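Local atomic coordinates of MMACHC-like protein (Caenorhabditis elegans, PDB entry 5UJC), a protein that probably catalyses the reductive removal of cyanide or alkyl ligands from cobalamins, drawing on flavin or glutathione, as a B12-trafficking protein of the MMACHC family. Residues P48-T53 / N194-E199; S60-F65 / R239-T244. All coordinates share one frame; numbering follows the deposited sequence. Where two conformers were deposited one is given.

Overall arrangement
The two contacts lie on opposite sides of the chain's centre, with about 20 Å between their nearest atoms. Strand 53-60 joins them: contact 1 (48-53 with 194-199) sits where it begins, and contact 2 (60-65 with 239-244) where it gives way to helix 62-80. Contact 1, its centre about 23 Å from that of the chain, is a partly exposed end of the sheet, between its two inner strands, held by a backbone hydrogen bond and a long salt bridge. Contact 2, centre to centre about 12 Å, is also only partly buried, yet is mostly proline packed on tyrosine and backbone, with a water as the polar link. The side chain of Tyr241 in contact 2 comes to about 7 Å from bound methylcobalamin.

Contact 1: residues P48-T53 / N194-E199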
ATOM      1  N   PRO A  48     -10.750   4.687 -17.037  1.00 15.77           N
ATOM      2  CA  PRO A  48     -11.231   5.469 -18.181  1.00 18.12           C
ATOM      3  C   PRO A  48     -10.356   6.707 -18.481  1.00 17.52           C
ATOM      4  O   PRO A  48     -10.833   7.830 -18.444  1.00 20.66           O
ATOM      5  CB  PRO A  48     -12.632   5.884 -17.735  1.00 19.60           C
ATOM      6  CG  PRO A  48     -12.492   6.053 -16.272  1.00 21.44           C
ATOM      7  CD  PRO A  48     -11.580   4.931 -15.837  1.00 17.71           C
ATOM      8  N   TYR A  49      -9.088   6.464 -18.778  1.00 15.48           N
ATOM      9  CA  TYR A  49      -8.149   7.515 -19.137  1.00 15.76           C
ATOM     10  C   TYR A  49      -7.328   7.062 -20.309  1.00 15.46           C
ATOM     11  O   TYR A  49      -7.090   5.855 -20.482  1.00 17.21           O
ATOM     12  CB  TYR A  49      -7.219   7.842 -17.948  1.00 16.15           C
ATOM     13  CG  TYR A  49      -7.965   8.217 -16.711  1.00 16.58           C
ATOM     14  CD1 TYR A  49      -8.425   9.507 -16.526  1.00 18.79           C
ATOM     15  CD2 TYR A  49      -8.248   7.273 -15.743  1.00 16.44           C
ATOM     16  CE1 TYR A  49      -9.170   9.839 -15.417  1.00 19.10           C
ATOM     17  CE2 TYR A  49      -8.959   7.598 -14.620  1.00 17.37           C
ATOM     18  CZ  TYR A  49      -9.431   8.884 -14.464  1.00 18.94           C
ATOM     19  OH  TYR A  49     -10.149   9.216 -13.360  1.00 26.46           O
ATOM     20  N   ASP A  50      -6.827   8.015 -21.084  1.00 18.79           N
ATOM     21  CA  ASP A  50      -5.901   7.700 -22.184  1.00 19.63           C
ATOM     22  C   ASP A  50      -4.643   6.984 -21.690  1.00 16.48           C
ATOM     23  O   ASP A  50      -4.195   7.192 -20.539  1.00 16.53           O
ATOM     24  CB  ASP A  50      -5.503   8.979 -22.942  1.00 23.65           C
ATOM     25  CG  ASP A  50      -6.686   9.630 -23.685  1.00 33.11           C
ATOM     26  OD1 ASP A  50      -7.726   8.965 -23.886  1.00 31.75           O
ATOM     27  OD2 ASP A  50      -6.566  10.823 -24.047  1.00 43.89           O
ATOM     28  N   ASP A  51      -4.058   6.171 -22.571  1.00 18.54           N
ATOM     29  CA  ASP A  51      -2.903   5.324 -22.223  1.00 16.57           C
ATOM     30  C   ASP A  51      -1.750   6.104 -21.587  1.00 16.09           C
ATOM     31  O   ASP A  51      -1.100   5.612 -20.661  1.00 16.53           O
ATOM     32  CB  ASP A  51      -2.366   4.588 -23.460  1.00 18.54           C
ATOM     33  CG  ASP A  51      -3.269   3.477 -23.931  1.00 23.33           C
ATOM     34  OD1 ASP A  51      -4.150   3.044 -23.184  1.00 26.01           O
ATOM     35  OD2 ASP A  51      -3.061   3.010 -25.063  1.00 28.90           O
ATOM     36  N   SER A  52      -1.465   7.291 -22.095  1.00 15.96           N
ATOM     37  CA  SER A  52      -0.287   8.014 -21.650  1.00 15.05           C
ATOM     38  C   SER A  52      -0.527   8.856 -20.367  1.00 13.51           C
ATOM     39  O   SER A  52       0.363   9.556 -19.922  1.00 15.95           O
ATOM     40  CB  SER A  52       0.228   8.904 -22.764  1.00 18.17           C
ATOM     41  OG  SER A  52      -0.704   9.932 -23.060  1.00 22.44           O
ATOM     42  N   THR A  53      -1.735   8.789 -19.797  1.00 13.97           N
ATOM     43  CA  THR A  53      -2.068   9.555 -18.605  1.00 13.57           C
ATOM     44  C   THR A  53      -1.120   9.191 -17.453  1.00 12.95           C
ATOM     45  O   THR A  53      -0.912   8.010 -17.156  1.00 13.88           O
ATOM     46  CB  THR A  53      -3.517   9.280 -18.175  1.00 13.51           C
ATOM     47  OG1 THR A  53      -4.400   9.624 -19.242  1.00 15.86           O
ATOM     48  CG2 THR A  53      -3.908  10.076 -16.940  1.00 13.50           C
ATOM     49  N   ASN A 194      -4.896  15.487 -17.068  1.00 18.49           N
ATOM     50  CA  ASN A 194      -4.375  16.458 -18.041  1.00 20.88           C
ATOM     51  C   ASN A 194      -2.874  16.362 -18.276  1.00 21.39           C
ATOM     52  O   ASN A 194      -2.322  17.178 -19.011  1.00 27.65           O
ATOM     53  CB  ASN A 194      -4.733  17.897 -17.607  1.00 23.39           C
ATOM     54  CG  ASN A 194      -6.229  18.123 -17.512  1.00 26.26           C
ATOM     55  OD1 ASN A 194      -6.715  18.761 -16.577  1.00 41.72           O
ATOM     56  ND2 ASN A 194      -6.968  17.590 -18.469  1.00 31.58           N
ATOM     57  N   VAL A 195      -2.218  15.350 -17.695  1.00 17.11           N
ATOM     58  CA  VAL A 195      -0.783  15.215 -17.814  1.00 15.18           C
ATOM     59  C   VAL A 195      -0.454  13.917 -18.550  1.00 15.43           C
ATOM     60  O   VAL A 195      -0.784  12.830 -18.086  1.00 14.85           O
ATOM     61  CB  VAL A 195      -0.083  15.223 -16.435  1.00 14.87           C
ATOM     62  CG1 VAL A 195       1.407  15.078 -16.611  1.00 18.50           C
ATOM     63  CG2 VAL A 195      -0.425  16.499 -15.673  1.00 17.23           C
ATOM     64  N   LYS A 196       0.181  14.052 -19.709  1.00 16.99           N
ATOM     65  CA  LYS A 196       0.501  12.917 -20.565  1.00 16.73           C
ATOM     66  C   LYS A 196       2.031  12.708 -20.615  1.00 17.98           C
ATOM     67  O   LYS A 196       2.807  13.664 -20.795  1.00 21.32           O
ATOM     68  CB  LYS A 196      -0.047  13.142 -21.981  1.00 20.32           C
ATOM     69  CG  LYS A 196      -1.514  13.539 -22.033  1.00 23.99           C
ATOM     70  CD  LYS A 196      -2.420  12.492 -21.423  1.00 26.11           C
ATOM     71  CE  LYS A 196      -3.884  12.927 -21.457  1.00 34.86           C
ATOM     72  NZ  LYS A 196      -4.372  13.138 -22.845  1.00 39.19           N
ATOM     73  N   ILE A 197       2.440  11.453 -20.432  1.00 15.58           N
ATOM     74  CA  ILE A 197       3.840  11.078 -20.329  1.00 16.44           C
ATOM     75  C   ILE A 197       4.138   9.887 -21.266  1.00 16.98           C
ATOM     76  O   ILE A 197       4.685   8.868 -20.850  1.00 17.51           O
ATOM     77  CB  ILE A 197       4.241  10.768 -18.837  1.00 16.49           C
ATOM     78  CG1 ILE A 197       3.279   9.756 -18.211  1.00 17.00           C
ATOM     79  CG2 ILE A 197       4.264  12.063 -18.007  1.00 19.33           C
ATOM     80  CD1 ILE A 197       3.827   9.095 -16.940  1.00 20.00           C
ATOM     81  N   PRO A 198       3.786  10.027 -22.550  1.00 17.69           N
ATOM     82  CA  PRO A 198       3.934   8.883 -23.481  1.00 19.47           C
ATOM     83  C   PRO A 198       5.379   8.354 -23.621  1.00 19.63           C
ATOM     84  O   PRO A 198       5.572   7.174 -23.906  1.00 22.62           O
ATOM     85  CB  PRO A 198       3.468   9.463 -24.808  1.00 19.84           C
ATOM     86  CG  PRO A 198       3.743  10.933 -24.679  1.00 20.45           C
ATOM     87  CD  PRO A 198       3.372  11.246 -23.257  1.00 18.86           C
ATOM     88  N   GLU A 199       6.365   9.210 -23.372  1.00 20.77           N
ATOM     89  CA  GLU A 199       7.770   8.836 -23.522  1.00 23.73           C
ATOM     90  C   GLU A 199       8.319   8.099 -22.294  1.00 23.00           C
ATOM     91  O   GLU A 199       9.435   7.594 -22.327  1.00 24.64           O
ATOM     92  CB  GLU A 199       8.635  10.082 -23.817  1.00 29.82           C
ATOM     93  CG  GLU A 199       8.704  11.133 -22.673  1.00 38.90           C
ATOM     94  CD  GLU A 199       7.644  12.240 -22.793  1.00 42.31           C
ATOM     95  OE1 GLU A 199       8.013  13.411 -23.108  1.00 49.52           O
ATOM     96  OE2 GLU A 199       6.457  11.954 -22.537  1.00 34.35           O
TER
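Antiparallel backbone pairing joins the turn that leads into strand 53-60 to the end of strand 185-196, its neighbour in the four-stranded sheet. Thr53 and Lys196 form a non-hydrogen-bonded pair, with their side chains on the same face. Just beyond it, Ile197 N donates to Ser52 O over 2.9 Å, a nearly straight bond (169° at the hydrogen). That carbonyl oxygen also receives a CA-H...O contact from Lys196 CA.

A type I turn from Asp50 to Thr53 prepares this end of the strand pair. Asp50 O accepts from both Thr53 N and Thr53 OG1, the latter at 2.8 Å and both from one face of the carbonyl plane. With OG1 anti to its own carbonyl carbon (chi1 -59°), the threonine hydroxyl lies beside the backbone N, where both donors can reach Asp50 O, and it adds a second bond to the closure of the turn; a beta-branched residue also suits the first position of a strand.

Lys196 lies over this corner. Its chain bends at chi2 and chi4, its CB passes 3.4 Å from Ser52 OG, and CE reaches within 4.0 Å of Thr53 OG1. The bends carry NZ to Asp50 OD2, a weak salt bridge at 3.4 Å. Such a pair fits a partly exposed sheet end, where the aliphatic part of the lysine covers small polar side chains and the ammonium stays by the exposed Asp50. Ser52 is short enough to let the proline in close: its CB sits 3.9 Å from Pro198 CB. Pro198 itself has no N-H to offer, which fits the place where the strand pairing stops.

The buried side chains of Val195 and Ile197 touch helix 5-18, Val195 on Ile11 and Ile197 on Met5 and Ala8. A type I turn thus delivers the chain into the antiparallel pairing of two inner strands, with helix 5-18 packed against it.

Contact 2: residues S60-F65 / R239-T244; sequences STPDMF and RRYSTT
The Tyr241 ring meets Pro62 at its rim: Pro62 CG lies in the ring plane at the edge, 4.0 Å from CD1, while Pro62 CA approaches CD1 obliquely at 3.9 Å. His183 meets the same tyrosine edge-to-face. At the Phe65 ring, Thr244 CG2 stands at the edge, near the plane, 4.3 Å from CE1; Phe248, Trp263 and Phe69 also meet that ring, in an aromatic cluster.

Pro62 makes most of the contact. Its ring presses on the backbone of the opposite segment, CB 3.4 Å from Arg240 O and CG 3.6 Å from Arg240 C. Proline suits the first turn of helix 62-80, where no N-H is needed for helix bonding, and its compact ring packs on the extended chain.

With CG anti to its carbonyl carbon (chi1 -76°), Tyr241 runs its ring alongside Pro62 and carries OH past it, about 7 Å from methylcobalamin at the side chain's nearest. Tyr241 OH and Thr244 OG1 each bind tartrate, probably from the crystallisation liquor. A water donates to Tyr241 OH at 2.9 Å and sits 2.7 Å from Ser60 OG. Ser242, N-cap of helix 243-250, bonds through OG to Gln245 N and Asp66, while Arg240 NE forms a salt bridge with Asp233.

With no direct hydrogen bond between the segments, packing of proline on a backbone carbonyl and on tyrosine joins them, supplemented by the water bridge.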
ATOM      1  N   SER A  60       3.358   2.901   1.616  1.00  7.33           N
ATOM      2  CA  SER A  60       3.946   3.142   2.934  1.00  8.00           C
ATOM      3  C   SER A  60       4.980   2.091   3.271  1.00  8.26           C
ATOM      4  O   SER A  60       4.827   0.918   2.936  1.00  9.35           O
ATOM      5  CB  SER A  60       2.848   3.172   3.999  1.00  8.47           C
ATOM      6  OG  SER A  60       2.065   1.998   3.992  1.00  8.44           O
ATOM      7  N   THR A  61       5.991   2.517   4.000  1.00  8.11           N
ATOM      8  CA  THR A  61       7.066   1.649   4.440  1.00  8.79           C
ATOM      9  C   THR A  61       6.969   1.566   5.981  1.00  7.94           C
ATOM     10  O   THR A  61       6.050   2.155   6.557  1.00  8.41           O
ATOM     11  CB  THR A  61       8.405   2.194   3.947  1.00 11.86           C
ATOM     12  OG1 THR A  61       8.754   3.360   4.692  1.00 14.19           O
ATOM     13  CG2 THR A  61       8.310   2.554   2.452  1.00 14.21           C
ATOM     14  N   PRO A  62       7.881   0.832   6.651  1.00  8.00           N
ATOM     15  CA  PRO A  62       7.687   0.629   8.088  1.00  8.71           C
ATOM     16  C   PRO A  62       7.527   1.912   8.911  1.00  9.33           C
ATOM     17  O   PRO A  62       6.746   1.935   9.881  1.00  8.93           O
ATOM     18  CB  PRO A  62       8.937  -0.136   8.495  1.00  9.52           C
ATOM     19  CG  PRO A  62       9.265  -0.940   7.266  1.00  8.99           C
ATOM     20  CD  PRO A  62       8.985   0.012   6.138  1.00  8.50           C
ATOM     21  N   ASP A  63       8.243   2.972   8.532  1.00  9.26           N
ATOM     22  CA  ASP A  63       8.199   4.209   9.307  1.00  8.84           C
ATOM     23  C   ASP A  63       6.869   4.997   9.211  1.00  8.39           C
ATOM     24  O   ASP A  63       6.638   5.871  10.025  1.00 10.13           O
ATOM     25  CB  ASP A  63       9.377   5.123   8.983  1.00 10.74           C
ATOM     26  CG  ASP A  63      10.683   4.640   9.599  1.00 14.38           C
ATOM     27  OD1 ASP A  63      10.662   3.784  10.496  1.00 15.72           O
ATOM     28  OD2 ASP A  63      11.725   5.165   9.228  1.00 19.45           O
ATOM     29  N   MET A  64       5.984   4.655   8.261  0.50  8.27           N
ATOM     30  CA  MET A  64       4.685   5.318   8.232  0.50  8.58           C
ATOM     31  C   MET A  64       3.987   5.125   9.568  0.50  7.81           C
ATOM     32  O   MET A  64       3.570   6.092  10.216  0.50  9.56           O
ATOM     33  CB  MET A  64       3.795   4.806   7.096  0.50  9.01           C
ATOM     34  CG  MET A  64       2.502   5.604   6.955  0.50  9.03           C
ATOM     35  SD  MET A  64       1.037   4.614   6.547  0.50  9.26           S
ATOM     36  CE  MET A  64       0.849   3.603   8.043  0.50  9.69           C
ATOM     37  N   PHE A  65       3.890   3.880  10.003  1.00  8.10           N
ATOM     38  CA  PHE A  65       3.285   3.567  11.293  1.00  7.76           C
ATOM     39  C   PHE A  65       4.232   3.946  12.458  1.00  7.47           C
ATOM     40  O   PHE A  65       3.812   4.573  13.440  1.00  8.41           O
ATOM     41  CB  PHE A  65       2.927   2.078  11.331  1.00  7.49           C
ATOM     42  CG  PHE A  65       2.334   1.607  12.628  1.00  8.62           C
ATOM     43  CD1 PHE A  65       3.155   1.199  13.685  1.00  7.80           C
ATOM     44  CD2 PHE A  65       0.961   1.537  12.789  1.00  8.53           C
ATOM     45  CE1 PHE A  65       2.604   0.684  14.840  1.00  9.25           C
ATOM     46  CE2 PHE A  65       0.414   1.078  13.966  1.00  9.76           C
ATOM     47  CZ  PHE A  65       1.238   0.624  14.982  1.00  9.74           C
ATOM     48  N   ARG A 239      14.982  -3.903   6.612  1.00 15.59           N
ATOM     49  CA  ARG A 239      14.120  -2.847   7.122  0.50 12.94           C
ATOM     50  C   ARG A 239      12.692  -3.391   7.223  1.00 10.69           C
ATOM     51  O   ARG A 239      12.099  -3.806   6.225  1.00 11.69           O
ATOM     52  CB  ARG A 239      14.204  -1.609   6.226  0.50 14.79           C
ATOM     53  CG  ARG A 239      15.617  -1.012   6.161  0.50 17.72           C
ATOM     54  CD  ARG A 239      15.756   0.028   5.064  0.50 20.17           C
ATOM     55  NE  ARG A 239      15.055   1.263   5.393  0.50 26.81           N
ATOM     56  CZ  ARG A 239      14.852   2.260   4.537  0.50 27.20           C
ATOM     57  NH1 ARG A 239      15.309   2.180   3.296  0.50 25.42           N
ATOM     58  NH2 ARG A 239      14.177   3.322   4.916  0.50 29.13           N
ATOM     59  N   ARG A 240      12.190  -3.474   8.460  1.00 10.74           N
ATOM     60  CA  ARG A 240      11.019  -4.271   8.780  1.00 10.12           C
ATOM     61  C   ARG A 240      10.064  -3.497   9.680  1.00  9.10           C
ATOM     62  O   ARG A 240      10.457  -2.530  10.333  1.00 10.70           O
ATOM     63  CB  ARG A 240      11.469  -5.560   9.500  1.00 10.44           C
ATOM     64  CG  ARG A 240      12.383  -6.428   8.657  1.00 11.26           C
ATOM     65  CD  ARG A 240      13.045  -7.543   9.440  1.00 13.06           C
ATOM     66  NE  ARG A 240      12.108  -8.571   9.840  1.00 13.38           N
ATOM     67  CZ  ARG A 240      11.709  -8.806  11.089  1.00 15.85           C
ATOM     68  NH1 ARG A 240      12.134  -8.057  12.116  1.00 22.59           N
ATOM     69  NH2 ARG A 240      10.863  -9.783  11.315  1.00 21.33           N
ATOM     70  N   TYR A 241       8.805  -3.903   9.685  1.00  8.80           N
ATOM     71  CA  TYR A 241       7.853  -3.426  10.677  1.00  8.55           C
ATOM     72  C   TYR A 241       8.391  -3.726  12.091  1.00  8.27           C
ATOM     73  O   TYR A 241       8.964  -4.790  12.329  1.00 10.11           O
ATOM     74  CB  TYR A 241       6.522  -4.140  10.543  1.00  8.70           C
ATOM     75  CG  TYR A 241       5.578  -3.730   9.385  1.00  8.33           C
ATOM     76  CD1 TYR A 241       5.925  -2.785   8.436  1.00  9.02           C
ATOM     77  CD2 TYR A 241       4.325  -4.302   9.296  1.00  9.27           C
ATOM     78  CE1 TYR A 241       5.019  -2.406   7.438  1.00  9.35           C
ATOM     79  CE2 TYR A 241       3.406  -3.912   8.332  1.00  8.67           C
ATOM     80  CZ  TYR A 241       3.754  -2.964   7.410  1.00  9.30           C
ATOM     81  OH  TYR A 241       2.831  -2.567   6.445  1.00 10.56           O
ATOM     82  N   SER A 242       8.107  -2.834  13.037  1.00  8.16           N
ATOM     83  CA  SER A 242       8.378  -3.099  14.435  1.00  9.07           C
ATOM     84  C   SER A 242       7.493  -4.216  14.964  1.00  8.77           C
ATOM     85  O   SER A 242       6.473  -4.572  14.370  1.00  9.74           O
ATOM     86  CB  SER A 242       8.139  -1.846  15.249  1.00  8.67           C
ATOM     87  OG  SER A 242       6.751  -1.549  15.318  1.00  9.31           O
ATOM     88  N   THR A 243       7.885  -4.747  16.110  1.00  9.57           N
ATOM     89  CA  THR A 243       7.046  -5.678  16.832  1.00 10.62           C
ATOM     90  C   THR A 243       5.658  -5.096  17.104  1.00  9.51           C
ATOM     91  O   THR A 243       4.649  -5.765  16.911  1.00 10.15           O
ATOM     92  CB  THR A 243       7.732  -6.082  18.148  1.00 10.55           C
ATOM     93  OG1 THR A 243       8.975  -6.705  17.822  1.00 14.44           O
ATOM     94  CG2 THR A 243       6.893  -7.016  18.982  1.00 14.18           C
ATOM     95  N   THR A 244       5.621  -3.856  17.560  1.00  9.63           N
ATOM     96  CA  THR A 244       4.373  -3.183  17.834  1.00  8.72           C
ATOM     97  C   THR A 244       3.499  -3.126  16.572  1.00  8.77           C
ATOM     98  O   THR A 244       2.287  -3.398  16.624  1.00  8.97           O
ATOM     99  CB  THR A 244       4.630  -1.776  18.363  1.00  9.31           C
ATOM    100  OG1 THR A 244       5.406  -1.869  19.558  1.00 11.81           O
ATOM    101  CG2 THR A 244       3.335  -1.047  18.674  1.00 10.21           C
TER
HETATM  102  O   HOH W   1       2.306   0.263   6.076  1.00 10.53           O